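Local atomic coordinates of uncharacterized protein VP1736 (Vibrio parahaemolyticus, PDB entry 3LXQ), a protein that is of unknown function but has a domain of the sulfatase family, in the alkaline phosphatase clan, built round a mixed beta-sheet. Residues 214-219 and 251-256; 178-183 and 244-249; 389-394 and 408-413. All blocks are in the same frame, centred on the assembly; numbering follows the deposited sequence.

Interaction 1 of 3, residues 214-219 and 251-256; sequences GSWGVS and HSPYEY
Trp216 lays one face of its indole against His251 and presents the edge that carries NE1 to Ser252 and Pro253. The imidazole and the six-membered ring stack face to face, with centroids 4.0 Å apart and planes inclined by only 12°. His251 CB adds a CH-pi contact, sitting 3.3 Å from the centroid of the Trp216 five-membered ring, so the single histidine covers both rings of the indole. At the edge, Trp216 NE1 donates to Ser252 O over 2.7 Å. The bond is bent, and the donor stands above the carbonyl plane instead of on a lone pair. The cis Ser252-Pro253 peptide puts Pro253 CD beside Ser252 O, so both meet the NE1 edge, Pro253 CD 4.0 Å from Trp216 NE1.

The third flat group, the carboxylate of Glu255, takes both donors of 214-219 at one oxygen, OE2. Ser215 N and Ser215 OG each come within 2.6 Å of Glu255 OE2, on the syn side but from opposite faces of the carboxylate. Ser215 can grip the oxygen twice because its OG lies beside its own backbone N (chi1 -51°). This residue and Trp216 are the middle pair of a type I turn from Gly214 to Gly217, which closes a small beta hairpin with Gly217 N bonded to Gly214 O.

Outside the two segments, His251 ND1 is hydrogen-bonded to Ser248 O, which helps fix the rotation of the stacked imidazole. Taken together, every hydrogen bond between the segments runs from a donor on the hairpin turn to an oxygen of the 251-256 loop, and the two donors on OE2 probably stabilise the negative charge of Glu255 at this surface site.

Interaction 2 of 3, residues 178-183 and 244-249; sequences FIYGGE and LVFTSS
Ile179 supplies both backbone hydrogen bonds between the strands: its N donates to Leu244 O over 2.6 Å, and its O accepts from Phe246 N at 3.0 Å. This alternation is the parallel beta pattern, and the axes of 178-180 and 244-246 agree, 4.6 Å apart and 14° from parallel. The CA-H of Val245 also approaches Ile179 O, at 3.3 Å from CA.

On one face of the sheet Phe178, with CG anti to its backbone N (chi1 171°), leans its ring over the neighbouring strand: CD1 is 3.8 Å from Leu244 CG, and CE1 is equally close to Phe246 CB. The Tyr180 and Phe246 rings are nearly parallel but slid apart; Tyr180 CE1 meets Phe246 CD2, the rings barely overlapping. Ile179 CD1 and Val245 CG2 touch on the other face.

Beyond the Ile179-Val245 pairing the strands splay, and a water among buried residues joins them, accepting from Gly181 N (2.8 Å), donating to Phe246 O (2.7 Å) and bonding Ser248 OG. Further out, Asp220 OD1 accepts from the backbone N of both Ser248 and Ser249, positioning the loop that carries this hydroxyl. Helix 189-195 packs on the Phe178 face and helix 220-234 on the Ile179 face, while strands 200-202 and 87-93 flank the pair within the central mixed sheet.

Interaction 3 of 3, residues 389-394 and 408-413; sequences LTRDNL and YDFESQ
Leu389 opens the contact by reaching two aromatic residues of 408-413, Tyr408 and Phe410, within a five-stranded antiparallel meander. Segment 389-394 runs from the second strand, 385-390, through a turn to the start of the third, 394-398; segment 408-413 leaves the fourth, 402-409. The Leu389 end therefore lies one strand away from Tyr408 and meets it through side chains. Leu389 CD1 packs on Tyr408 CB (3.7 Å) and also reaches Phe410, while Leu389 CD2 is 4.0 Å from Phe410 CE2.

Thr390 sets its carbonyl O near the plane of the Phe410 ring, at the CZ edge. Its hydroxyl shapes the connection between strands: OG1 accepts from Asp392 N in an ST turn (3.2 Å) and donates to Asn393 OD1 (2.6 Å). Thr390 N, meanwhile, bonds Asn393 O.

Arg391 starts away from the partner segment, but two successive bends, chi1 -80° and chi2 -69°, bring its guanidinium over a face of Phe410. Arg391 NH2 stands over the ring centre, about 4.1 Å above its plane, and CZ is 4.9 Å from the centroid, 15° off the normal: a cation-pi contact. Glu376 forms a salt bridge with Arg391 NE and probably helps keep the group in place. Because Tyr408 CD2 lies above the centre of the opposite face, Phe410 is sandwiched between the cation and the tyrosine.

Asn393, having received the threonine hydroxyl, leads into Leu394, where the chain enters the middle strand. There the last touch is a loose apolar one, Leu394 CD2 standing 4.4 Å from Tyr408 CD1.

Overall arrangement
Interactions 1 and 2 form one neighbourhood, their centres 12 Å apart and their segments alternating along the chain. Val218 N lies 3.2 Å from Gly181 O, a probable hydrogen bond that ties the surface hairpin to the loop just past the core strand 175-180. Trp216 CB also packs 3.7 Å from Ser248 O, close to where the two contacts share the chain that continues from 244-249 into 251-256. Interaction 3 is separate: its centre is 36 Å from that of interaction 1 and 34 Å from that of interaction 2, with nearest atoms about 20 and 21 Å away. It and interaction 2 occupy opposite sides of the chain's centre, in the meander and the mixed sheet respectively.

Interaction 1 of 3, residues 214-219 and 251-256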
ATOM      1  N   GLY A 214     -11.255 -15.042  16.484  1.00 49.04           N
ATOM      2  CA  GLY A 214     -12.167 -13.935  16.797  1.00 48.26           C
ATOM      3  C   GLY A 214     -13.187 -13.697  15.694  1.00 47.92           C
ATOM      4  O   GLY A 214     -13.296 -14.487  14.760  1.00 48.60           O
ATOM      5  N   SER A 215     -13.941 -12.605  15.804  1.00 47.65           N
ATOM      6  CA  SER A 215     -15.022 -12.273  14.854  1.00 47.48           C
ATOM      7  C   SER A 215     -14.513 -12.062  13.431  1.00 46.06           C
ATOM      8  O   SER A 215     -15.241 -12.247  12.453  1.00 46.74           O
ATOM      9  CB  SER A 215     -15.723 -10.994  15.298  1.00 47.26           C
ATOM     10  OG  SER A 215     -16.113 -11.082  16.647  1.00 48.34           O
ATOM     11  N   TRP A 216     -13.256 -11.666  13.326  1.00 44.21           N
ATOM     12  CA  TRP A 216     -12.667 -11.355  12.040  1.00 42.91           C
ATOM     13  C   TRP A 216     -11.821 -12.520  11.522  1.00 43.14           C
ATOM     14  O   TRP A 216     -11.245 -12.445  10.435  1.00 42.37           O
ATOM     15  CB  TRP A 216     -11.897 -10.040  12.156  1.00 41.16           C
ATOM     16  CG  TRP A 216     -12.842  -8.921  12.526  1.00 41.95           C
ATOM     17  CD1 TRP A 216     -13.213  -8.532  13.791  1.00 42.33           C
ATOM     18  CD2 TRP A 216     -13.580  -8.087  11.620  1.00 41.46           C
ATOM     19  NE1 TRP A 216     -14.118  -7.495  13.721  1.00 41.39           N
ATOM     20  CE2 TRP A 216     -14.357  -7.200  12.404  1.00 42.79           C
ATOM     21  CE3 TRP A 216     -13.643  -7.989  10.223  1.00 42.52           C
ATOM     22  CZ2 TRP A 216     -15.196  -6.221  11.832  1.00 43.79           C
ATOM     23  CZ3 TRP A 216     -14.472  -7.013   9.652  1.00 42.60           C
ATOM     24  CH2 TRP A 216     -15.241  -6.147  10.464  1.00 43.92           C
ATOM     25  N   GLY A 217     -11.773 -13.601  12.308  1.00 43.87           N
ATOM     26  CA  GLY A 217     -11.053 -14.827  11.939  1.00 44.55           C
ATOM     27  C   GLY A 217      -9.943 -15.182  12.914  1.00 44.12           C
ATOM     28  O   GLY A 217      -9.976 -14.784  14.079  1.00 44.05           O
ATOM     29  N   VAL A 218      -8.942 -15.916  12.433  1.00 44.47           N
ATOM     30  CA  VAL A 218      -7.784 -16.303  13.275  1.00 44.54           C
ATOM     31  C   VAL A 218      -6.922 -15.091  13.654  1.00 43.22           C
ATOM     32  O   VAL A 218      -6.836 -14.103  12.891  1.00 41.41           O
ATOM     33  CB  VAL A 218      -6.903 -17.388  12.605  1.00 45.16           C
ATOM     34  CG1 VAL A 218      -7.738 -18.585  12.183  1.00 46.94           C
ATOM     35  CG2 VAL A 218      -6.147 -16.827  11.417  1.00 44.31           C
ATOM     36  N   SER A 219      -6.299 -15.157  14.831  1.00 43.80           N
ATOM     37  CA  SER A 219      -5.402 -14.090  15.293  1.00 42.88           C
ATOM     38  C   SER A 219      -4.231 -13.906  14.320  1.00 42.24           C
ATOM     39  O   SER A 219      -3.999 -14.758  13.455  1.00 42.66           O
ATOM     40  CB  SER A 219      -4.890 -14.379  16.706  1.00 44.20           C
ATOM     41  OG  SER A 219      -3.981 -15.479  16.714  1.00 45.14           O
ATOM     42  N   HIS A 251      -9.401  -5.061  14.551  1.00 39.29           N
ATOM     43  CA  HIS A 251     -10.762  -4.652  14.204  1.00 39.71           C
ATOM     44  C   HIS A 251     -11.584  -4.732  15.474  1.00 40.65           C
ATOM     45  O   HIS A 251     -11.404  -5.664  16.270  1.00 41.17           O
ATOM     46  CB  HIS A 251     -11.432  -5.654  13.268  1.00 40.38           C
ATOM     47  CG  HIS A 251     -11.112  -5.484  11.820  1.00 39.84           C
ATOM     48  ND1 HIS A 251     -10.185  -6.274  11.173  1.00 40.77           N
ATOM     49  CD2 HIS A 251     -11.633  -4.660  10.881  1.00 40.51           C
ATOM     50  CE1 HIS A 251     -10.129  -5.922   9.898  1.00 40.90           C
ATOM     51  NE2 HIS A 251     -10.996  -4.944   9.696  1.00 40.20           N
ATOM     52  N   SER A 252     -12.500  -3.785  15.652  1.00 41.01           N
ATOM     53  CA  SER A 252     -13.475  -3.844  16.743  1.00 41.97           C
ATOM     54  C   SER A 252     -14.239  -5.157  16.597  1.00 42.87           C
ATOM     55  O   SER A 252     -14.624  -5.525  15.476  1.00 42.79           O
ATOM     56  CB  SER A 252     -14.442  -2.658  16.666  1.00 42.67           C
ATOM     57  OG  SER A 252     -15.463  -2.767  17.645  1.00 42.76           O
ATOM     58  N   PRO A 253     -14.482  -5.863  17.714  1.00 43.71           N
ATOM     59  CA  PRO A 253     -14.299  -5.468  19.121  1.00 44.57           C
ATOM     60  C   PRO A 253     -12.918  -5.732  19.745  1.00 43.91           C
ATOM     61  O   PRO A 253     -12.772  -5.572  20.952  1.00 44.91           O
ATOM     62  CB  PRO A 253     -15.352  -6.303  19.834  1.00 46.01           C
ATOM     63  CG  PRO A 253     -15.379  -7.580  19.037  1.00 46.17           C
ATOM     64  CD  PRO A 253     -15.064  -7.215  17.605  1.00 44.68           C
ATOM     65  N   TYR A 254     -11.930  -6.122  18.931  1.00 43.01           N
ATOM     66  CA  TYR A 254     -10.506  -6.226  19.342  1.00 42.41           C
ATOM     67  C   TYR A 254     -10.170  -7.481  20.164  1.00 44.02           C
ATOM     68  O   TYR A 254      -9.501  -7.410  21.204  1.00 44.72           O
ATOM     69  CB  TYR A 254     -10.003  -4.946  20.039  1.00 41.93           C
ATOM     70  CG  TYR A 254     -10.300  -3.681  19.271  1.00 42.58           C
ATOM     71  CD1 TYR A 254      -9.632  -3.389  18.081  1.00 40.32           C
ATOM     72  CD2 TYR A 254     -11.258  -2.774  19.730  1.00 44.32           C
ATOM     73  CE1 TYR A 254      -9.910  -2.235  17.372  1.00 41.18           C
ATOM     74  CE2 TYR A 254     -11.545  -1.618  19.021  1.00 45.26           C
ATOM     75  CZ  TYR A 254     -10.864  -1.358  17.842  1.00 43.05           C
ATOM     76  OH  TYR A 254     -11.138  -0.212  17.131  1.00 45.96           O
ATOM     77  N   GLU A 255     -10.637  -8.627  19.678  1.00 44.65           N
ATOM     78  CA  GLU A 255     -10.362  -9.916  20.310  1.00 46.21           C
ATOM     79  C   GLU A 255      -8.952 -10.333  19.941  1.00 45.45           C
ATOM     80  O   GLU A 255      -8.581 -10.269  18.764  1.00 44.28           O
ATOM     81  CB  GLU A 255     -11.340 -10.992  19.817  1.00 47.50           C
ATOM     82  CG  GLU A 255     -12.826 -10.704  20.019  1.00 48.25           C
ATOM     83  CD  GLU A 255     -13.701 -11.508  19.062  1.00 49.03           C
ATOM     84  OE1 GLU A 255     -14.247 -12.558  19.473  1.00 52.57           O
ATOM     85  OE2 GLU A 255     -13.843 -11.101  17.892  1.00 47.79           O
ATOM     86  N   TYR A 256      -8.182 -10.752  20.951  1.00 45.98           N
ATOM     87  CA  TYR A 256      -6.832 -11.295  20.789  1.00 45.44           C
ATOM     88  C   TYR A 256      -6.446 -12.067  22.073  1.00 47.50           C
ATOM     89  O   TYR A 256      -6.960 -11.755  23.160  1.00 48.27           O
ATOM     90  CB  TYR A 256      -5.800 -10.180  20.489  1.00 43.71           C
ATOM     91  CG  TYR A 256      -5.572  -9.255  21.652  1.00 43.31           C
ATOM     92  CD1 TYR A 256      -4.544  -9.500  22.565  1.00 43.97           C
ATOM     93  CD2 TYR A 256      -6.407  -8.154  21.871  1.00 42.81           C
ATOM     94  CE1 TYR A 256      -4.339  -8.676  23.663  1.00 44.73           C
ATOM     95  CE2 TYR A 256      -6.209  -7.314  22.969  1.00 44.12           C
ATOM     96  CZ  TYR A 256      -5.167  -7.586  23.863  1.00 45.78           C
ATOM     97  OH  TYR A 256      -4.958  -6.781  24.964  1.00 47.59           O
TER

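Interaction 2 of 3, residues 178-183 and 244-249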
ATOM      1  N   PHE A 178      -2.745 -15.100  -1.809  1.00 46.69           N
ATOM      2  CA  PHE A 178      -3.234 -14.159  -0.829  1.00 43.77           C
ATOM      3  C   PHE A 178      -3.444 -14.958   0.444  1.00 44.16           C
ATOM      4  O   PHE A 178      -4.116 -15.969   0.421  1.00 45.46           O
ATOM      5  CB  PHE A 178      -4.557 -13.577  -1.320  1.00 43.12           C
ATOM      6  CG  PHE A 178      -5.290 -12.739  -0.298  1.00 41.24           C
ATOM      7  CD1 PHE A 178      -4.672 -11.656   0.331  1.00 38.61           C
ATOM      8  CD2 PHE A 178      -6.624 -13.011  -0.006  1.00 41.53           C
ATOM      9  CE1 PHE A 178      -5.367 -10.866   1.265  1.00 36.08           C
ATOM     10  CE2 PHE A 178      -7.327 -12.229   0.913  1.00 40.34           C
ATOM     11  CZ  PHE A 178      -6.696 -11.149   1.548  1.00 38.76           C
ATOM     12  N   ILE A 179      -2.840 -14.528   1.543  1.00 43.09           N
ATOM     13  CA  ILE A 179      -3.084 -15.174   2.825  1.00 43.61           C
ATOM     14  C   ILE A 179      -3.850 -14.217   3.735  1.00 41.54           C
ATOM     15  O   ILE A 179      -3.406 -13.102   3.980  1.00 39.81           O
ATOM     16  CB  ILE A 179      -1.796 -15.655   3.539  1.00 44.57           C
ATOM     17  CG1 ILE A 179      -0.917 -16.499   2.598  1.00 47.01           C
ATOM     18  CG2 ILE A 179      -2.163 -16.484   4.781  1.00 45.17           C
ATOM     19  CD1 ILE A 179       0.441 -16.923   3.217  1.00 48.40           C
ATOM     20  N   TYR A 180      -4.978 -14.698   4.242  1.00 42.04           N
ATOM     21  CA  TYR A 180      -5.890 -13.942   5.088  1.00 40.92           C
ATOM     22  C   TYR A 180      -6.371 -14.842   6.237  1.00 42.82           C
ATOM     23  O   TYR A 180      -6.450 -16.058   6.078  1.00 44.58           O
ATOM     24  CB  TYR A 180      -7.072 -13.502   4.227  1.00 39.85           C
ATOM     25  CG  TYR A 180      -8.018 -12.506   4.845  1.00 38.15           C
ATOM     26  CD1 TYR A 180      -7.547 -11.352   5.454  1.00 35.84           C
ATOM     27  CD2 TYR A 180      -9.400 -12.702   4.770  1.00 38.82           C
ATOM     28  CE1 TYR A 180      -8.415 -10.437   6.002  1.00 35.66           C
ATOM     29  CE2 TYR A 180     -10.285 -11.790   5.316  1.00 37.10           C
ATOM     30  CZ  TYR A 180      -9.785 -10.657   5.934  1.00 36.41           C
ATOM     31  OH  TYR A 180     -10.645  -9.741   6.478  1.00 35.04           O
ATOM     32  N   GLY A 181      -6.699 -14.239   7.378  1.00 42.50           N
ATOM     33  CA  GLY A 181      -7.192 -14.968   8.540  1.00 44.46           C
ATOM     34  C   GLY A 181      -8.702 -15.209   8.615  1.00 45.41           C
ATOM     35  O   GLY A 181      -9.148 -16.168   9.254  1.00 46.71           O
ATOM     36  N   GLY A 182      -9.477 -14.337   7.969  1.00 44.30           N
ATOM     37  CA  GLY A 182     -10.936 -14.404   7.972  1.00 44.90           C
ATOM     38  C   GLY A 182     -11.515 -14.954   6.685  1.00 45.51           C
ATOM     39  O   GLY A 182     -10.911 -15.814   6.043  1.00 46.64           O
ATOM     40  N   GLU A 183     -12.695 -14.473   6.317  1.00 45.38           N
ATOM     41  CA  GLU A 183     -13.359 -14.908   5.095  1.00 46.91           C
ATOM     42  C   GLU A 183     -12.950 -14.012   3.931  1.00 45.53           C
ATOM     43  O   GLU A 183     -13.170 -12.796   3.963  1.00 43.44           O
ATOM     44  CB  GLU A 183     -14.888 -14.911   5.276  1.00 47.96           C
ATOM     45  CG  GLU A 183     -15.717 -14.896   3.973  1.00 50.30           C
ATOM     46  CD  GLU A 183     -15.543 -16.157   3.114  1.00 54.80           C
ATOM     47  OE1 GLU A 183     -16.267 -17.156   3.352  1.00 55.60           O
ATOM     48  OE2 GLU A 183     -14.699 -16.127   2.181  1.00 55.85           O
ATOM     49  N   LEU A 244       0.618 -11.921  -0.801  1.00 40.71           N
ATOM     50  CA  LEU A 244      -0.025 -10.842  -0.048  1.00 38.76           C
ATOM     51  C   LEU A 244      -0.655 -11.425   1.216  1.00 38.24           C
ATOM     52  O   LEU A 244      -1.523 -12.273   1.130  1.00 39.08           O
ATOM     53  CB  LEU A 244      -1.080 -10.112  -0.907  1.00 37.98           C
ATOM     54  CG  LEU A 244      -1.976  -9.095  -0.184  1.00 36.84           C
ATOM     55  CD1 LEU A 244      -1.170  -7.953   0.414  1.00 35.27           C
ATOM     56  CD2 LEU A 244      -3.068  -8.557  -1.084  1.00 35.50           C
ATOM     57  N   VAL A 245      -0.204 -10.949   2.375  1.00 37.70           N
ATOM     58  CA  VAL A 245      -0.642 -11.418   3.684  1.00 37.49           C
ATOM     59  C   VAL A 245      -1.258 -10.229   4.398  1.00 36.38           C
ATOM     60  O   VAL A 245      -0.609  -9.197   4.544  1.00 36.00           O
ATOM     61  CB  VAL A 245       0.543 -11.915   4.533  1.00 38.52           C
ATOM     62  CG1 VAL A 245       0.063 -12.371   5.893  1.00 37.52           C
ATOM     63  CG2 VAL A 245       1.341 -13.035   3.818  1.00 39.72           C
ATOM     64  N   PHE A 246      -2.502 -10.370   4.853  1.00 36.10           N
ATOM     65  CA  PHE A 246      -3.271  -9.234   5.362  1.00 34.64           C
ATOM     66  C   PHE A 246      -3.778  -9.511   6.764  1.00 35.03           C
ATOM     67  O   PHE A 246      -4.528 -10.460   6.969  1.00 35.72           O
ATOM     68  CB  PHE A 246      -4.424  -8.940   4.391  1.00 34.58           C
ATOM     69  CG  PHE A 246      -5.195  -7.660   4.681  1.00 33.47           C
ATOM     70  CD1 PHE A 246      -4.603  -6.584   5.340  1.00 31.84           C
ATOM     71  CD2 PHE A 246      -6.516  -7.534   4.252  1.00 34.99           C
ATOM     72  CE1 PHE A 246      -5.320  -5.397   5.588  1.00 33.08           C
ATOM     73  CE2 PHE A 246      -7.251  -6.348   4.488  1.00 34.25           C
ATOM     74  CZ  PHE A 246      -6.643  -5.282   5.154  1.00 33.86           C
ATOM     75  N   THR A 247      -3.367  -8.686   7.724  1.00 35.11           N
ATOM     76  CA  THR A 247      -3.786  -8.855   9.127  1.00 36.01           C
ATOM     77  C   THR A 247      -5.273  -8.551   9.326  1.00 36.73           C
ATOM     78  O   THR A 247      -5.873  -7.850   8.507  1.00 36.24           O
ATOM     79  CB  THR A 247      -2.928  -8.014  10.134  1.00 35.64           C
ATOM     80  OG1 THR A 247      -3.139  -6.605   9.937  1.00 34.86           O
ATOM     81  CG2 THR A 247      -1.441  -8.358  10.006  1.00 34.25           C
ATOM     82  N   SER A 248      -5.827  -9.079  10.426  1.00 38.24           N
ATOM     83  CA  SER A 248      -7.261  -9.003  10.772  1.00 39.51           C
ATOM     84  C   SER A 248      -7.546  -8.720  12.247  1.00 39.70           C
ATOM     85  O   SER A 248      -8.654  -8.281  12.590  1.00 39.69           O
ATOM     86  CB  SER A 248      -7.956 -10.327  10.443  1.00 40.88           C
ATOM     87  OG  SER A 248      -8.169 -10.448   9.050  1.00 43.41           O
ATOM     88  N   SER A 249      -6.584  -8.985  13.130  1.00 39.40           N
ATOM     89  CA  SER A 249      -6.859  -8.828  14.575  1.00 40.09           C
ATOM     90  C   SER A 249      -7.307  -7.431  14.960  1.00 39.73           C
ATOM     91  O   SER A 249      -8.197  -7.275  15.792  1.00 39.92           O
ATOM     92  CB  SER A 249      -5.664  -9.233  15.450  1.00 40.48           C
ATOM     93  OG  SER A 249      -5.515 -10.632  15.471  1.00 39.76           O
TER
HETATM   94  O   HOH W   1      -6.097 -11.870   8.658  1.00 37.09           O

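Interaction 3 of 3, residues 389-394 and 408-413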
ATOM      1  N   LEU A 389       0.083  16.446  -1.689  1.00 29.90           N
ATOM      2  CA  LEU A 389       1.142  16.919  -0.814  1.00 30.67           C
ATOM      3  C   LEU A 389       2.497  16.859  -1.523  1.00 30.58           C
ATOM      4  O   LEU A 389       2.871  15.819  -2.089  1.00 29.62           O
ATOM      5  CB  LEU A 389       1.180  16.090   0.479  1.00 30.91           C
ATOM      6  CG  LEU A 389       2.246  16.448   1.536  1.00 32.02           C
ATOM      7  CD1 LEU A 389       1.934  17.771   2.268  1.00 34.19           C
ATOM      8  CD2 LEU A 389       2.466  15.314   2.540  1.00 31.08           C
ATOM      9  N   THR A 390       3.203  17.988  -1.521  1.00 32.02           N
ATOM     10  CA  THR A 390       4.602  18.052  -1.957  1.00 32.42           C
ATOM     11  C   THR A 390       5.426  18.756  -0.872  1.00 34.30           C
ATOM     12  O   THR A 390       4.880  19.209   0.130  1.00 36.16           O
ATOM     13  CB  THR A 390       4.764  18.819  -3.301  1.00 32.64           C
ATOM     14  OG1 THR A 390       4.741  20.224  -3.045  1.00 35.05           O
ATOM     15  CG2 THR A 390       3.647  18.471  -4.287  1.00 31.77           C
ATOM     16  N   ARG A 391       6.735  18.859  -1.068  1.00 42.63           N
ATOM     17  CA  ARG A 391       7.594  19.469  -0.055  1.00 46.53           C
ATOM     18  C   ARG A 391       7.319  20.962   0.129  1.00 48.25           C
ATOM     19  O   ARG A 391       7.682  21.544   1.150  1.00 51.14           O
ATOM     20  CB  ARG A 391       9.063  19.236  -0.397  1.00 48.65           C
ATOM     21  CG  ARG A 391       9.581  17.867  -0.011  1.00 49.42           C
ATOM     22  CD  ARG A 391       9.666  17.705   1.501  1.00 51.69           C
ATOM     23  NE  ARG A 391      10.093  16.360   1.874  1.00 52.66           N
ATOM     24  CZ  ARG A 391      10.258  15.935   3.127  1.00 55.78           C
ATOM     25  NH1 ARG A 391      10.661  14.693   3.354  1.00 55.29           N
ATOM     26  NH2 ARG A 391      10.027  16.748   4.155  1.00 58.11           N
ATOM     27  N   ASP A 392       6.642  21.556  -0.852  1.00 46.68           N
ATOM     28  CA  ASP A 392       6.486  23.008  -0.934  1.00 49.46           C
ATOM     29  C   ASP A 392       5.064  23.499  -0.716  1.00 48.25           C
ATOM     30  O   ASP A 392       4.845  24.650  -0.331  1.00 50.53           O
ATOM     31  CB  ASP A 392       7.013  23.498  -2.282  1.00 49.16           C
ATOM     32  CG  ASP A 392       8.473  23.184  -2.463  1.00 51.94           C
ATOM     33  OD1 ASP A 392       9.311  23.865  -1.838  1.00 56.60           O
ATOM     34  OD2 ASP A 392       8.783  22.236  -3.210  1.00 51.44           O
ATOM     35  N   ASN A 393       4.106  22.610  -0.948  1.00 45.75           N
ATOM     36  CA  ASN A 393       2.702  22.976  -0.960  1.00 44.79           C
ATOM     37  C   ASN A 393       1.801  21.773  -0.694  1.00 42.65           C
ATOM     38  O   ASN A 393       2.214  20.610  -0.821  1.00 41.71           O
ATOM     39  CB  ASN A 393       2.351  23.617  -2.311  1.00 43.62           C
ATOM     40  CG  ASN A 393       2.997  22.884  -3.483  1.00 42.75           C
ATOM     41  OD1 ASN A 393       2.749  21.701  -3.693  1.00 41.68           O
ATOM     42  ND2 ASN A 393       3.842  23.584  -4.235  1.00 42.83           N
ATOM     43  N   LEU A 394       0.565  22.072  -0.315  1.00 42.53           N
ATOM     44  CA  LEU A 394      -0.487  21.079  -0.245  1.00 40.54           C
ATOM     45  C   LEU A 394      -1.736  21.657  -0.883  1.00 39.99           C
ATOM     46  O   LEU A 394      -2.216  22.725  -0.476  1.00 41.36           O
ATOM     47  CB  LEU A 394      -0.767  20.683   1.211  1.00 41.40           C
ATOM     48  CG  LEU A 394      -2.079  19.961   1.538  1.00 40.19           C
ATOM     49  CD1 LEU A 394      -2.089  18.520   1.044  1.00 35.61           C
ATOM     50  CD2 LEU A 394      -2.309  20.022   3.044  1.00 43.04           C
ATOM     51  N   TYR A 408       2.326  22.893   4.319  1.00 88.94           N
ATOM     52  CA  TYR A 408       2.239  21.875   5.353  1.00 89.45           C
ATOM     53  C   TYR A 408       3.474  21.855   6.248  1.00 92.60           C
ATOM     54  O   TYR A 408       4.604  21.773   5.772  1.00 91.54           O
ATOM     55  CB  TYR A 408       1.982  20.505   4.731  1.00 84.79           C
ATOM     56  CG  TYR A 408       1.715  19.401   5.723  1.00 85.55           C
ATOM     57  CD1 TYR A 408       0.483  19.290   6.366  1.00 87.06           C
ATOM     58  CD2 TYR A 408       2.693  18.453   6.006  1.00 85.08           C
ATOM     59  CE1 TYR A 408       0.242  18.270   7.272  1.00 88.31           C
ATOM     60  CE2 TYR A 408       2.461  17.430   6.906  1.00 86.36           C
ATOM     61  CZ  TYR A 408       1.238  17.342   7.536  1.00 88.06           C
ATOM     62  OH  TYR A 408       1.028  16.316   8.419  1.00 89.83           O
ATOM     63  N   ASP A 409       3.235  21.956   7.552  1.00 96.89           N
ATOM     64  CA  ASP A 409       4.294  21.890   8.545  1.00100.82           C
ATOM     65  C   ASP A 409       4.448  20.435   8.945  1.00 99.42           C
ATOM     66  O   ASP A 409       3.573  19.867   9.589  1.00100.27           O
ATOM     67  CB  ASP A 409       3.943  22.757   9.760  1.00106.96           C
ATOM     68  CG  ASP A 409       5.128  22.996  10.678  1.00112.02           C
ATOM     69  OD1 ASP A 409       6.173  22.324  10.532  1.00110.83           O
ATOM     70  OD2 ASP A 409       5.006  23.871  11.560  1.00117.58           O
ATOM     71  N   PHE A 410       5.566  19.841   8.549  1.00 56.61           N
ATOM     72  CA  PHE A 410       5.790  18.406   8.713  1.00 54.68           C
ATOM     73  C   PHE A 410       6.063  17.972  10.148  1.00 56.03           C
ATOM     74  O   PHE A 410       5.670  16.874  10.537  1.00 54.10           O
ATOM     75  CB  PHE A 410       6.910  17.930   7.793  1.00 57.64           C
ATOM     76  CG  PHE A 410       6.509  17.852   6.344  1.00 56.71           C
ATOM     77  CD1 PHE A 410       6.508  18.994   5.542  1.00 57.48           C
ATOM     78  CD2 PHE A 410       6.133  16.638   5.781  1.00 56.88           C
ATOM     79  CE1 PHE A 410       6.140  18.927   4.196  1.00 57.17           C
ATOM     80  CE2 PHE A 410       5.762  16.558   4.431  1.00 58.16           C
ATOM     81  CZ  PHE A 410       5.767  17.699   3.640  1.00 57.66           C
ATOM     82  N   GLU A 411       6.739  18.827  10.918  1.00 61.00           N
ATOM     83  CA  GLU A 411       6.978  18.594  12.351  1.00 63.84           C
ATOM     84  C   GLU A 411       5.685  18.728  13.160  1.00 62.99           C
ATOM     85  O   GLU A 411       5.298  17.813  13.886  1.00 61.39           O
ATOM     86  CB  GLU A 411       8.045  19.560  12.895  1.00 72.94           C
ATOM     87  CG  GLU A 411       9.458  19.303  12.375  1.00 77.82           C
ATOM     88  CD  GLU A 411      10.464  20.357  12.824  1.00 90.30           C
ATOM     89  OE1 GLU A 411      11.086  20.991  11.940  1.00 96.18           O
ATOM     90  OE2 GLU A 411      10.637  20.555  14.052  1.00 96.12           O
ATOM     91  N   SER A 412       5.029  19.879  13.016  1.00 66.03           N
ATOM     92  CA  SER A 412       3.742  20.163  13.649  1.00 68.74           C
ATOM     93  C   SER A 412       2.607  19.255  13.178  1.00 63.82           C
ATOM     94  O   SER A 412       1.703  18.942  13.954  1.00 67.14           O
ATOM     95  CB  SER A 412       3.343  21.597  13.344  1.00 74.91           C
ATOM     96  OG  SER A 412       2.570  22.137  14.402  1.00 83.93           O
ATOM     97  N   GLN A 413       2.668  18.850  11.900  1.00 58.39           N
ATOM     98  CA  GLN A 413       1.568  18.161  11.210  1.00 56.66           C
ATOM     99  C   GLN A 413       0.332  19.061  11.111  1.00 61.27           C
ATOM    100  O   GLN A 413      -0.806  18.616  11.276  1.00 65.07           O
ATOM    101  CB  GLN A 413       1.271  16.799  11.851  1.00 57.10           C
ATOM    102  CG  GLN A 413       2.482  15.876  11.846  1.00 54.19           C
ATOM    103  CD  GLN A 413       2.181  14.495  12.384  1.00 55.84           C
ATOM    104  OE1 GLN A 413       1.959  14.320  13.586  1.00 58.19           O
ATOM    105  NE2 GLN A 413       2.195  13.494  11.499  1.00 56.48           N
TER